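Local structure of pullulanase (Klebsiella oxytoca, 2YOC) at residues B[70-76]-B[106-112]; B[289-294]-B[335-341]; B[305-311]-B[343-349]; B[722-726]-B[800-805]; B[763-767]-B[787-791]. The protein hydrolyses internal alpha-1,6-glucosidic linkages in pullulan and related dextrins, and is a substrate of type 2 secretion. All coordinates share one frame; numbering follows the deposited sequence.

Contact 1. Residues B[70-76]-B[106-112]; sequences NETCDAL and KESGCIN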
# COMPACT_ATOMS: atom_id res chain seq x y z
N ASN B 70 54.95 4.55 -7.94
CA ASN B 70 54.03 4.20 -9.04
C ASN B 70 54.62 4.56 -10.41
O ASN B 70 55.61 5.29 -10.47
CB ASN B 70 52.59 4.71 -8.80
CG ASN B 70 52.23 6.12 -9.25
OD1 ASN B 70 53.07 7.01 -9.45
ND2 ASN B 70 50.93 6.38 -9.37
N GLU B 71 53.99 4.05 -11.51
CA GLU B 71 54.37 4.27 -12.91
C GLU B 71 54.68 5.73 -13.25
O GLU B 71 55.56 5.98 -14.07
CB GLU B 71 53.31 3.70 -13.88
CG GLU B 71 52.60 2.41 -13.49
CD GLU B 71 53.41 1.21 -13.02
OE1 GLU B 71 54.08 0.57 -13.86
OE2 GLU B 71 53.33 0.89 -11.81
N THR B 72 53.98 6.68 -12.59
CA THR B 72 54.16 8.12 -12.74
C THR B 72 55.34 8.63 -11.87
O THR B 72 56.38 8.99 -12.42
CB THR B 72 52.82 8.87 -12.52
OG1 THR B 72 51.78 8.24 -13.28
CG2 THR B 72 52.90 10.35 -12.89
N CYS B 73 55.17 8.64 -10.52
CA CYS B 73 56.18 9.12 -9.56
C CYS B 73 56.90 7.97 -8.82
O CYS B 73 56.45 7.52 -7.77
CB CYS B 73 55.57 10.13 -8.60
SG CYS B 73 54.98 11.67 -9.37
N ASP B 74 58.05 7.54 -9.39
CA ASP B 74 58.86 6.41 -8.91
C ASP B 74 60.25 6.74 -8.29
O ASP B 74 60.99 5.81 -7.93
CB ASP B 74 58.97 5.33 -10.01
CG ASP B 74 59.31 5.82 -11.43
OD1 ASP B 74 59.60 7.03 -11.59
OD2 ASP B 74 59.28 5.00 -12.36
N ALA B 75 60.59 8.03 -8.12
CA ALA B 75 61.88 8.48 -7.59
C ALA B 75 62.17 8.17 -6.09
O ALA B 75 63.30 8.39 -5.64
CB ALA B 75 62.10 9.96 -7.90
N LEU B 76 61.18 7.63 -5.35
CA LEU B 76 61.31 7.27 -3.92
C LEU B 76 62.32 6.14 -3.68
O LEU B 76 62.52 5.29 -4.56
CB LEU B 76 59.95 6.86 -3.33
CG LEU B 76 58.89 7.93 -3.18
CD1 LEU B 76 57.87 7.88 -4.32
CD2 LEU B 76 58.19 7.79 -1.88
N LYS B 106 66.53 8.71 -7.42
CA LYS B 106 67.00 9.64 -8.45
C LYS B 106 66.59 11.10 -8.14
O LYS B 106 65.45 11.34 -7.71
CB LYS B 106 66.54 9.21 -9.87
CG LYS B 106 65.03 9.06 -10.06
CD LYS B 106 64.65 8.78 -11.51
CE LYS B 106 63.15 8.73 -11.72
NZ LYS B 106 62.52 7.58 -11.01
N GLU B 107 67.51 12.07 -8.40
CA GLU B 107 67.28 13.51 -8.20
C GLU B 107 66.30 14.10 -9.25
O GLU B 107 65.88 15.26 -9.11
CB GLU B 107 68.61 14.29 -8.17
CG GLU B 107 69.38 14.18 -6.86
CD GLU B 107 70.46 15.23 -6.67
OE1 GLU B 107 71.19 15.53 -7.65
OE2 GLU B 107 70.59 15.76 -5.54
N SER B 108 65.97 13.30 -10.30
CA SER B 108 65.04 13.62 -11.39
C SER B 108 63.66 12.97 -11.13
O SER B 108 63.53 12.12 -10.25
CB SER B 108 65.63 13.15 -12.72
OG SER B 108 64.69 13.26 -13.77
N GLY B 109 62.64 13.39 -11.88
CA GLY B 109 61.29 12.85 -11.77
C GLY B 109 60.43 13.49 -10.70
O GLY B 109 60.43 14.72 -10.56
N CYS B 110 59.65 12.66 -9.98
CA CYS B 110 58.71 13.09 -8.94
C CYS B 110 58.45 12.01 -7.87
O CYS B 110 58.87 10.86 -8.04
CB CYS B 110 57.41 13.59 -9.55
SG CYS B 110 56.52 12.34 -10.54
N ILE B 111 57.75 12.38 -6.78
CA ILE B 111 57.40 11.50 -5.65
C ILE B 111 55.92 11.65 -5.25
O ILE B 111 55.35 12.74 -5.39
CB ILE B 111 58.34 11.75 -4.44
CG1 ILE B 111 58.41 13.26 -4.07
CG2 ILE B 111 59.74 11.18 -4.73
CD1 ILE B 111 58.92 13.62 -2.65
N ASN B 112 55.29 10.55 -4.74
CA ASN B 112 53.89 10.55 -4.27
C ASN B 112 53.84 10.68 -2.74
O ASN B 112 54.23 9.75 -2.02
CB ASN B 112 53.14 9.27 -4.69
CG ASN B 112 53.07 9.01 -6.17
OD1 ASN B 112 52.32 9.67 -6.91
ND2 ASN B 112 53.78 7.98 -6.61
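Cys73 and Cys110 are joined by a disulfide that ties the loop after strand 63-68 to the segment that runs into strand 110-117, within the bacterial pullulanase-associated domain, whose clan is that of transthyretin. The two SG atoms are 2.0 Å apart and the bridge is twisted to about a right angle (chi3 -97°), a common disulfide torsion. A weak backbone bond from Ala75 N to Cys110 O runs beside it.

Lys106 closes the outer end. From CB the chain turns so that CG stands between the backbone N and the carbonyl carbon (chi1 57°), against Ala75 CB at 3.7 Å, where a methyl is small enough to let the lysine pass. CD carries the chain onward; CE comes within 3.9 Å of Asp74 OD1, and a bend at the last torsion delivers NZ to that oxygen at 3.0 Å in a salt bridge, from above the carboxylate plane. Deeper in, Leu76 CG rests on Ile111 CG2 at 3.7 Å, the two aliphatic chains crossing at about a right angle.

At the other end Asn70 turns its loop with an Asx motif, OD1 accepting from Cys73 N at 2.9 Å. The same oxygen receives Asn112 ND2 at 3.1 Å, with the two amide planes 89° apart, while Asn112 ND2 also donates to Trp68 O.

Contact 2. Residues B[289-294]-B[335-341]; sequences LADGGV and QGGSDLK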
# COMPACT_ATOMS: atom_id res chain seq x y z
N LEU B 289 23.47 45.05 -36.64
CA LEU B 289 23.50 45.76 -37.92
C LEU B 289 22.09 46.02 -38.37
O LEU B 289 21.36 45.11 -38.74
CB LEU B 289 24.29 44.97 -38.99
CG LEU B 289 24.30 45.54 -40.43
CD1 LEU B 289 25.18 46.77 -40.56
CD2 LEU B 289 24.73 44.47 -41.38
N ALA B 290 21.70 47.28 -38.30
CA ALA B 290 20.37 47.74 -38.65
C ALA B 290 20.48 48.95 -39.52
O ALA B 290 21.57 49.28 -39.99
CB ALA B 290 19.61 48.11 -37.38
N ASP B 291 19.34 49.63 -39.77
CA ASP B 291 19.30 50.85 -40.56
C ASP B 291 19.93 51.88 -39.63
O ASP B 291 19.79 51.78 -38.40
CB ASP B 291 17.87 51.21 -40.96
CG ASP B 291 17.09 50.08 -41.62
OD1 ASP B 291 17.72 49.15 -42.18
OD2 ASP B 291 15.84 50.11 -41.56
N GLY B 292 20.74 52.74 -40.20
CA GLY B 292 21.48 53.72 -39.43
C GLY B 292 22.85 53.25 -39.01
O GLY B 292 23.55 53.98 -38.31
N GLY B 293 23.24 52.02 -39.38
CA GLY B 293 24.54 51.49 -39.01
C GLY B 293 24.56 50.24 -38.15
O GLY B 293 23.65 49.42 -38.22
N VAL B 294 25.63 50.05 -37.39
CA VAL B 294 25.78 48.86 -36.56
C VAL B 294 26.11 49.23 -35.15
O VAL B 294 27.09 49.94 -34.92
CB VAL B 294 26.75 47.79 -37.14
CG1 VAL B 294 28.06 48.42 -37.60
CG2 VAL B 294 27.02 46.65 -36.14
N GLN B 335 28.98 52.51 -31.91
CA GLN B 335 28.26 52.63 -33.17
C GLN B 335 29.21 52.96 -34.31
O GLN B 335 30.03 53.88 -34.21
CB GLN B 335 27.10 53.65 -33.05
CG GLN B 335 26.23 53.78 -34.31
CD GLN B 335 24.86 53.13 -34.21
OE1 GLN B 335 24.16 53.24 -33.19
NE2 GLN B 335 24.43 52.48 -35.29
N GLY B 336 29.10 52.16 -35.37
CA GLY B 336 29.87 52.29 -36.60
C GLY B 336 28.97 52.22 -37.82
O GLY B 336 27.81 51.81 -37.71
N GLY B 337 29.52 52.58 -38.98
CA GLY B 337 28.78 52.58 -40.24
C GLY B 337 28.26 51.24 -40.72
O GLY B 337 28.69 50.19 -40.25
N SER B 338 27.33 51.28 -41.67
CA SER B 338 26.78 50.04 -42.24
C SER B 338 27.83 49.33 -43.14
O SER B 338 27.64 48.19 -43.54
CB SER B 338 25.47 50.31 -42.97
OG SER B 338 24.36 50.35 -42.07
N ASP B 339 28.97 50.04 -43.39
CA ASP B 339 30.13 49.56 -44.14
C ASP B 339 30.73 48.32 -43.44
O ASP B 339 31.25 47.43 -44.13
CB ASP B 339 31.19 50.67 -44.28
CG ASP B 339 31.13 51.78 -43.25
OD1 ASP B 339 31.50 51.53 -42.07
OD2 ASP B 339 30.72 52.91 -43.61
N LEU B 340 30.59 48.23 -42.11
CA LEU B 340 31.10 47.13 -41.32
C LEU B 340 30.41 45.79 -41.56
O LEU B 340 30.86 44.77 -41.03
CB LEU B 340 31.14 47.50 -39.82
CG LEU B 340 31.98 48.73 -39.48
CD1 LEU B 340 31.59 49.29 -38.15
CD2 LEU B 340 33.44 48.43 -39.49
N LYS B 341 29.35 45.75 -42.38
CA LYS B 341 28.69 44.46 -42.67
C LYS B 341 29.74 43.46 -43.22
O LYS B 341 30.37 43.73 -44.25
CB LYS B 341 27.54 44.64 -43.67
CG LYS B 341 26.84 43.37 -44.13
CD LYS B 341 25.92 43.65 -45.33
CE LYS B 341 24.91 42.56 -45.66
NZ LYS B 341 24.45 42.66 -47.08
O HOH W 1 22.26 50.59 -35.63
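The antiparallel sheet of the carbohydrate-binding module 48 domain brings Val294 against Gly336, just after the tight hairpin in which strand 286-290 turns into strand 293-299. They form a hydrogen-bonded pair: Val294 N gives to Gly336 O at 2.8 Å and Gly336 N returns to Val294 O at 3.0 Å, both nearly straight. The hairpin is a type II turn from Ala290 to Gly293, and the positive phi of Gly292 and Gly293 suits residues without a side chain. The bare CA of Gly293 also leaves room for Gly336 O; Ser338 OG lies 3.3 Å from Gly293 CA.

Beyond the pair, apolar groups fill in. With chi1 at 47°, Val294 directs CG1 toward Leu340 CD1 of the short 3-10 segment, 3.7 Å away. Leu289 CD2 lies across the aliphatic base of Lys341, 3.6 Å from its CB; the extended lysine then carries NZ away to a salt bridge with Asp386. Gln335 bends at chi2, and its NE2 donates to a water that in turn gives a weak bond to Gly293 O.

The chemistry thus divides the work: two direct backbone bonds set the strand register, aliphatic contacts join the strands to the 3-10 segment and to Lys341, and polar ends turn to water and to the carboxylate of Asp386, as befits a largely exposed contact.

Contact 3. Residues B[305-311]-B[343-349]; sequences QVDVVVY and AFYRYAM
Strands 305-311 and 344-349 run antiparallel, their directions 157° apart and their axes 4.5 Å apart at closest. Six backbone hydrogen bonds join Asp307 with Ala348, Val309 with Arg346 and Tyr311 with Phe344, a pair of bonds to each couple; Tyr311 N to Phe344 O, at 2.8 Å, is almost straight. Between these couples stand the non-hydrogen-bonded pairs Val306-Met349, Val308-Tyr347 and Val310-Tyr345.

The latter pairs share one buried face. Val306 and Met349, a selenomethionine, lie side by side, with Val306 CG1 4.0 Å from Met349 SE. The forked Val308 can offer one methyl to each ring, CG1 to Tyr345 and CG2 to the edge of Tyr347, and Tyr345 CD2 lies over a face of the Tyr347 ring. Val310 CG1 touches Ala343 CB at 3.8 Å. Strand 293-299 covers this side through Phe296 and Val298, and Tyr345 OH and Tyr347 OH both hydrogen-bond to Asp366 OD2.

On the other face, small Ala348 lets Val309 CG2 settle on its CB at 3.7 Å, and Tyr311 CB packs on Phe344 CB at 3.9 Å. The Tyr311 ring and the Arg346 guanidinium cross obliquely, their planes 73° apart. Arg346 bends at chi3 (-65°), and both residues converge on Glu363 OE1, by a hydrogen bond from Tyr311 OH and a salt bridge from Arg346 NE.

Both faces of this strand pair therefore combine apolar packing with an acid partner: Asp366 serves Tyr345 and Tyr347, and Glu363 serves Tyr311 and Arg346, whose charge it probably balances.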
# COMPACT_ATOMS: atom_id res chain seq x y z
N GLN B 305 37.81 48.33 -18.87
CA GLN B 305 37.81 48.84 -20.25
C GLN B 305 37.33 47.75 -21.24
O GLN B 305 37.58 46.56 -21.03
CB GLN B 305 39.18 49.39 -20.65
CG GLN B 305 39.14 50.32 -21.87
CD GLN B 305 38.19 51.49 -21.73
OE1 GLN B 305 38.21 52.23 -20.73
NE2 GLN B 305 37.33 51.67 -22.74
N VAL B 306 36.62 48.17 -22.30
CA VAL B 306 36.16 47.35 -23.43
C VAL B 306 36.35 48.18 -24.70
O VAL B 306 35.96 49.34 -24.72
CB VAL B 306 34.69 46.85 -23.32
CG1 VAL B 306 34.39 45.79 -24.38
CG2 VAL B 306 34.37 46.32 -21.93
N ASP B 307 36.95 47.57 -25.75
CA ASP B 307 37.17 48.17 -27.08
C ASP B 307 36.70 47.20 -28.17
O ASP B 307 36.87 45.98 -28.01
CB ASP B 307 38.68 48.45 -27.34
CG ASP B 307 39.41 49.46 -26.47
OD1 ASP B 307 38.78 50.03 -25.55
OD2 ASP B 307 40.63 49.66 -26.68
N VAL B 308 36.14 47.70 -29.28
CA VAL B 308 35.78 46.82 -30.40
C VAL B 308 37.04 46.81 -31.25
O VAL B 308 37.58 47.88 -31.55
CB VAL B 308 34.57 47.27 -31.26
CG1 VAL B 308 34.07 46.11 -32.13
CG2 VAL B 308 33.44 47.83 -30.41
N VAL B 309 37.53 45.63 -31.61
CA VAL B 309 38.70 45.51 -32.48
C VAL B 309 38.13 45.00 -33.77
O VAL B 309 37.44 43.98 -33.74
CB VAL B 309 39.80 44.55 -31.92
CG1 VAL B 309 41.05 44.58 -32.78
CG2 VAL B 309 40.13 44.88 -30.47
N VAL B 310 38.33 45.72 -34.86
CA VAL B 310 37.78 45.35 -36.16
C VAL B 310 38.92 44.82 -37.04
O VAL B 310 39.97 45.46 -37.17
CB VAL B 310 36.99 46.51 -36.82
CG1 VAL B 310 36.38 46.11 -38.16
CG2 VAL B 310 35.91 47.05 -35.89
N TYR B 311 38.70 43.63 -37.62
CA TYR B 311 39.65 42.93 -38.46
C TYR B 311 39.25 42.78 -39.90
O TYR B 311 38.07 42.58 -40.22
CB TYR B 311 39.89 41.52 -37.91
CG TYR B 311 40.63 41.49 -36.60
CD1 TYR B 311 42.01 41.49 -36.56
CD2 TYR B 311 39.94 41.41 -35.39
CE1 TYR B 311 42.70 41.40 -35.35
CE2 TYR B 311 40.61 41.35 -34.18
CZ TYR B 311 41.99 41.35 -34.16
OH TYR B 311 42.68 41.30 -32.97
N ALA B 343 32.55 42.55 -41.50
CA ALA B 343 33.83 42.69 -40.81
C ALA B 343 33.92 41.73 -39.62
O ALA B 343 32.90 41.37 -38.99
CB ALA B 343 34.04 44.12 -40.32
N PHE B 344 35.17 41.31 -39.33
CA PHE B 344 35.48 40.43 -38.22
C PHE B 344 35.79 41.29 -37.02
O PHE B 344 36.23 42.43 -37.17
CB PHE B 344 36.62 39.48 -38.58
CG PHE B 344 36.23 38.43 -39.59
CD1 PHE B 344 35.43 37.35 -39.23
CD2 PHE B 344 36.67 38.52 -40.91
CE1 PHE B 344 35.07 36.38 -40.16
CE2 PHE B 344 36.34 37.53 -41.83
CZ PHE B 344 35.52 36.48 -41.46
N TYR B 345 35.51 40.77 -35.83
CA TYR B 345 35.73 41.53 -34.61
C TYR B 345 35.83 40.65 -33.40
O TYR B 345 35.37 39.49 -33.39
CB TYR B 345 34.60 42.59 -34.40
CG TYR B 345 33.27 42.01 -33.96
CD1 TYR B 345 32.44 41.37 -34.87
CD2 TYR B 345 32.83 42.12 -32.64
CE1 TYR B 345 31.21 40.84 -34.48
CE2 TYR B 345 31.62 41.57 -32.23
CZ TYR B 345 30.82 40.92 -33.15
OH TYR B 345 29.62 40.36 -32.75
N ARG B 346 36.38 41.24 -32.34
CA ARG B 346 36.49 40.69 -31.01
C ARG B 346 36.47 41.89 -30.08
O ARG B 346 36.78 43.01 -30.50
CB ARG B 346 37.81 39.93 -30.85
CG ARG B 346 37.87 38.63 -31.63
CD ARG B 346 38.96 37.74 -31.13
NE ARG B 346 40.28 38.33 -31.34
CZ ARG B 346 41.29 37.68 -31.90
NH1 ARG B 346 41.14 36.43 -32.32
NH2 ARG B 346 42.47 38.27 -32.02
N TYR B 347 36.11 41.68 -28.82
CA TYR B 347 36.11 42.73 -27.80
C TYR B 347 37.39 42.58 -27.04
O TYR B 347 37.68 41.48 -26.57
CB TYR B 347 34.93 42.59 -26.82
CG TYR B 347 33.58 42.76 -27.48
CD1 TYR B 347 33.25 43.94 -28.14
CD2 TYR B 347 32.65 41.72 -27.50
CE1 TYR B 347 32.03 44.09 -28.78
CE2 TYR B 347 31.42 41.86 -28.14
CZ TYR B 347 31.11 43.06 -28.76
OH TYR B 347 29.91 43.24 -29.39
N ALA B 348 38.16 43.67 -26.92
CA ALA B 348 39.39 43.66 -26.15
C ALA B 348 39.02 44.08 -24.72
O ALA B 348 38.64 45.24 -24.48
CB ALA B 348 40.39 44.62 -26.74
N MSE B 349 39.05 43.10 -23.79
CA MSE B 349 38.68 43.28 -22.40
C MSE B 349 39.85 43.71 -21.52
O MSE B 349 41.01 43.36 -21.78
CB MSE B 349 38.17 41.96 -21.84
CG MSE B 349 37.09 41.29 -22.66
SE MSE B 349 35.42 42.28 -22.69
CE MSE B 349 35.11 42.44 -20.71

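Contact 4. Residues B[722-726]-B[800-805]; sequences DRLRD and YNGAPG
Arg723 lies across one face of the Tyr800 ring, its guanidinium plane turned 36° from the ring plane. The contact begins at CG, which makes a CH-pi contact 3.9 Å from the Tyr800 ring centroid and 24° off the normal. A bend at chi2 (87°) then folds the rest of the chain along the ring, so that the CD2 corner of the tyrosine lies over a guanidinium face. The opposite face of the ring meets Asn801 ND2.

With its flat face occupied, the guanidinium uses its edge. Arg723 NE points in plane to a lone pair of Gly805 O at 2.6 Å, NH2 gives to Pro804 O at 2.9 Å, and NH1 forms a salt bridge with Asp722 OD1 at 2.6 Å. Arginine suits the place because it serves two carbonyls and an acid at once.

The phenol end reaches the helix: Tyr800 OH donates to Asp726 OD2 at 2.5 Å, the hydroxyl meeting OD2 from above the carboxylate plane. Asp726 OD1 is gripped side-on by NE and NH2 of Arg725, whose NH1 continues to Tyr817 OH.

The arrangement is consistent with the (beta/alpha)8 barrel of alpha-amylase-type enzymes, here with a hairpin from later in the chain, its type I' turn at Tyr800-Ala803, packed on helix 722-729, which follows the sixth barrel strand, 718-720.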
# COMPACT_ATOMS: atom_id res chain seq x y z
N ASP B 722 11.09 8.21 -18.78
CA ASP B 722 11.98 7.09 -18.52
C ASP B 722 11.20 5.88 -18.01
O ASP B 722 11.75 4.78 -17.97
CB ASP B 722 13.08 7.52 -17.52
CG ASP B 722 12.64 8.27 -16.26
OD1 ASP B 722 11.51 8.81 -16.24
OD2 ASP B 722 13.46 8.38 -15.33
N ARG B 723 9.92 6.08 -17.65
CA ARG B 723 9.05 5.04 -17.12
C ARG B 723 8.79 3.93 -18.11
O ARG B 723 9.07 2.78 -17.80
CB ARG B 723 7.74 5.62 -16.61
CG ARG B 723 7.83 6.25 -15.25
CD ARG B 723 8.25 7.67 -15.38
NE ARG B 723 7.99 8.43 -14.18
CZ ARG B 723 8.92 9.13 -13.55
NH1 ARG B 723 10.17 9.13 -13.99
NH2 ARG B 723 8.61 9.84 -12.48
N LEU B 724 8.22 4.26 -19.29
CA LEU B 724 7.93 3.22 -20.29
C LEU B 724 9.26 2.70 -20.84
O LEU B 724 9.42 1.49 -20.97
CB LEU B 724 7.03 3.77 -21.40
CG LEU B 724 6.72 2.87 -22.59
CD1 LEU B 724 5.28 3.03 -23.03
CD2 LEU B 724 7.63 3.18 -23.77
N ARG B 725 10.22 3.63 -21.07
CA ARG B 725 11.55 3.36 -21.61
C ARG B 725 12.20 2.20 -20.94
O ARG B 725 12.53 1.23 -21.60
CB ARG B 725 12.42 4.60 -21.49
CG ARG B 725 13.80 4.39 -22.06
CD ARG B 725 14.74 5.41 -21.49
NE ARG B 725 15.09 5.13 -20.10
CZ ARG B 725 15.59 6.03 -19.26
NH1 ARG B 725 15.75 7.29 -19.65
NH2 ARG B 725 15.90 5.69 -18.02
N ASP B 726 12.34 2.28 -19.62
CA ASP B 726 12.97 1.26 -18.79
C ASP B 726 12.16 -0.04 -18.70
O ASP B 726 12.75 -1.11 -18.57
CB ASP B 726 13.28 1.83 -17.40
CG ASP B 726 14.53 2.70 -17.32
OD1 ASP B 726 15.29 2.77 -18.31
OD2 ASP B 726 14.78 3.26 -16.25
N TYR B 800 7.77 4.20 -9.56
CA TYR B 800 8.87 4.10 -10.51
C TYR B 800 10.16 4.44 -9.78
O TYR B 800 10.59 5.60 -9.78
CB TYR B 800 8.67 4.95 -11.76
CG TYR B 800 9.89 4.94 -12.66
CD1 TYR B 800 10.23 3.80 -13.39
CD2 TYR B 800 10.69 6.07 -12.80
CE1 TYR B 800 11.35 3.79 -14.23
CE2 TYR B 800 11.82 6.07 -13.61
CZ TYR B 800 12.15 4.93 -14.33
OH TYR B 800 13.24 4.96 -15.16
N ASN B 801 10.76 3.44 -9.13
CA ASN B 801 12.00 3.58 -8.36
C ASN B 801 11.91 4.66 -7.27
O ASN B 801 12.83 5.47 -7.11
CB ASN B 801 13.22 3.85 -9.29
CG ASN B 801 13.40 2.94 -10.48
OD1 ASN B 801 12.92 1.80 -10.51
ND2 ASN B 801 14.17 3.41 -11.46
N GLY B 802 10.78 4.67 -6.56
CA GLY B 802 10.57 5.63 -5.48
C GLY B 802 9.80 6.86 -5.90
O GLY B 802 9.24 7.58 -5.06
N ALA B 803 9.74 7.09 -7.20
CA ALA B 803 9.04 8.22 -7.79
C ALA B 803 7.62 7.86 -8.23
O ALA B 803 7.35 6.69 -8.56
CB ALA B 803 9.83 8.73 -8.99
N PRO B 804 6.70 8.87 -8.28
CA PRO B 804 5.36 8.62 -8.86
C PRO B 804 5.57 8.32 -10.35
O PRO B 804 6.27 9.08 -11.04
CB PRO B 804 4.66 9.97 -8.68
CG PRO B 804 5.45 10.68 -7.68
CD PRO B 804 6.84 10.29 -7.93
N GLY B 805 5.05 7.19 -10.80
CA GLY B 805 5.19 6.75 -12.19
C GLY B 805 4.62 7.77 -13.13
O GLY B 805 5.37 8.38 -13.89

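Contact 5. Residues B[763-767]-B[787-791]; sequences DQVRH and DKDGA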
# COMPACT_ATOMS: atom_id res chain seq x y z
N ASP B 763 5.67 -10.77 -10.18
CA ASP B 763 5.19 -9.45 -9.76
C ASP B 763 6.09 -8.39 -10.33
O ASP B 763 5.63 -7.31 -10.69
CB ASP B 763 5.14 -9.32 -8.25
CG ASP B 763 4.34 -8.13 -7.76
OD1 ASP B 763 3.12 -8.06 -8.06
OD2 ASP B 763 4.91 -7.29 -7.02
N GLN B 764 7.40 -8.70 -10.41
CA GLN B 764 8.38 -7.79 -10.98
C GLN B 764 8.01 -7.60 -12.43
O GLN B 764 7.94 -6.46 -12.86
CB GLN B 764 9.81 -8.34 -10.85
CG GLN B 764 10.43 -8.23 -9.47
CD GLN B 764 11.89 -8.61 -9.55
OE1 GLN B 764 12.25 -9.76 -9.85
NE2 GLN B 764 12.77 -7.64 -9.32
N VAL B 765 7.70 -8.71 -13.17
CA VAL B 765 7.31 -8.58 -14.57
C VAL B 765 5.96 -7.84 -14.77
O VAL B 765 5.87 -6.96 -15.64
CB VAL B 765 7.56 -9.82 -15.48
CG1 VAL B 765 6.75 -11.03 -15.05
CG2 VAL B 765 7.29 -9.49 -16.94
N ARG B 766 4.97 -8.14 -13.92
CA ARG B 766 3.65 -7.50 -13.94
C ARG B 766 3.76 -5.97 -13.73
O ARG B 766 2.96 -5.21 -14.30
CB ARG B 766 2.73 -8.10 -12.87
CG ARG B 766 1.97 -9.32 -13.30
CD ARG B 766 0.91 -9.73 -12.27
NE ARG B 766 1.45 -9.96 -10.93
CZ ARG B 766 1.64 -11.15 -10.39
NH1 ARG B 766 1.28 -12.24 -11.06
NH2 ARG B 766 2.14 -11.27 -9.17
N HIS B 767 4.72 -5.52 -12.90
CA HIS B 767 4.95 -4.11 -12.60
C HIS B 767 5.47 -3.37 -13.81
O HIS B 767 5.19 -2.18 -13.97
CB HIS B 767 5.87 -3.93 -11.40
CG HIS B 767 5.97 -2.51 -10.95
ND1 HIS B 767 7.15 -1.79 -11.10
CD2 HIS B 767 5.02 -1.69 -10.43
CE1 HIS B 767 6.90 -0.58 -10.62
NE2 HIS B 767 5.64 -0.47 -10.19
N ASP B 787 -3.92 -2.17 -11.16
CA ASP B 787 -2.51 -2.57 -11.03
C ASP B 787 -2.23 -4.08 -11.08
O ASP B 787 -3.14 -4.89 -11.27
CB ASP B 787 -1.82 -1.85 -9.86
CG ASP B 787 -2.04 -2.43 -8.47
OD1 ASP B 787 -2.91 -3.32 -8.32
OD2 ASP B 787 -1.35 -1.98 -7.51
N LYS B 788 -0.93 -4.43 -10.89
CA LYS B 788 -0.37 -5.79 -10.88
C LYS B 788 -1.01 -6.69 -9.82
O LYS B 788 -0.86 -7.91 -9.91
CB LYS B 788 1.15 -5.74 -10.67
CG LYS B 788 1.59 -4.99 -9.42
CD LYS B 788 3.09 -5.07 -9.16
CE LYS B 788 3.44 -4.42 -7.85
NZ LYS B 788 2.68 -4.98 -6.70
N ASP B 789 -1.69 -6.07 -8.82
CA ASP B 789 -2.37 -6.74 -7.71
C ASP B 789 -3.90 -6.66 -7.76
O ASP B 789 -4.57 -7.23 -6.91
CB ASP B 789 -1.87 -6.18 -6.38
CG ASP B 789 -0.39 -6.32 -6.18
OD1 ASP B 789 0.19 -7.35 -6.65
OD2 ASP B 789 0.21 -5.43 -5.54
N GLY B 790 -4.44 -5.96 -8.75
CA GLY B 790 -5.89 -5.82 -8.87
C GLY B 790 -6.46 -4.57 -8.22
O GLY B 790 -7.66 -4.34 -8.29
N ALA B 791 -5.60 -3.72 -7.61
CA ALA B 791 -6.03 -2.46 -7.01
C ALA B 791 -6.20 -1.36 -8.07
O ALA B 791 -5.45 -1.30 -9.05
CB ALA B 791 -5.03 -2.00 -5.97
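The carboxylates of Asp763 and Asp789 lie in nearly parallel planes, 5° apart, with Lys788 NZ bonded to both. Lys788 NZ meets Asp789 OD2 from above its carboxylate plane at 2.8 Å, and reaches Asp763 OD2 more weakly at 3.2 Å. The guanidinium of Arg766 brings its edge to the same group: Asp763 OD1 lies in its plane, 3.5 Å from NH2, a salt bridge within the helix. The His767 ring is approached obliquely by Lys788 CE; a bound sulfate lies near that histidine.

Lysine fits because its long chain can pass between helix and loop before its ammonium group meets the acids. Lys788 CB rests on Arg766 CB at 3.6 Å; with CG between the backbone N and the carbonyl carbon (chi1 56°), the chain runs on to put CD against His767 CB at 3.7 Å, then bends at chi4 toward the acids.

Asp787 shapes the loop that presents it. Its OD1 accepts from Asp789 N at 3.0 Å, an Asx turn, and additionally from Ala791 N at 2.8 Å, the donors arriving from opposite faces of the carboxylate; Gly790 supplies the positive phi that ends this type I turn. Lys788 N is taken by Asp770 OD2, farther along helix 762-776.

Asp763 OD1 and Asp789 OD1 come within 3.3 Å of each other, and the neighbouring lysine and arginine would offset their repulsion, leaving a surface salt-bridge network in which two acids are probably balanced by two bases.

Along the chain the contacts run from contact 1 through the interleaved contacts 2 and 3 to contact 4, which encloses contact 5. Contact 1 belongs to the pullulanase-associated domain, with its centre about 47 Å from that of contact 3. Contacts 2 and 3 share one antiparallel sheet in the carbohydrate-binding module 48 range; their centres are about 15 Å apart and they touch where Leu340 packs on Val310. Contacts 4 and 5 lie on the opposite side of the chain's centre from contacts 2 and 3, about 14 Å apart between centres; helix 762-776 carries one segment of contact 5 and, through Leu771, packs on Tyr800 of contact 4. The set thus samples accessory beta domains and the surroundings of the barrel in one large multidomain enzyme.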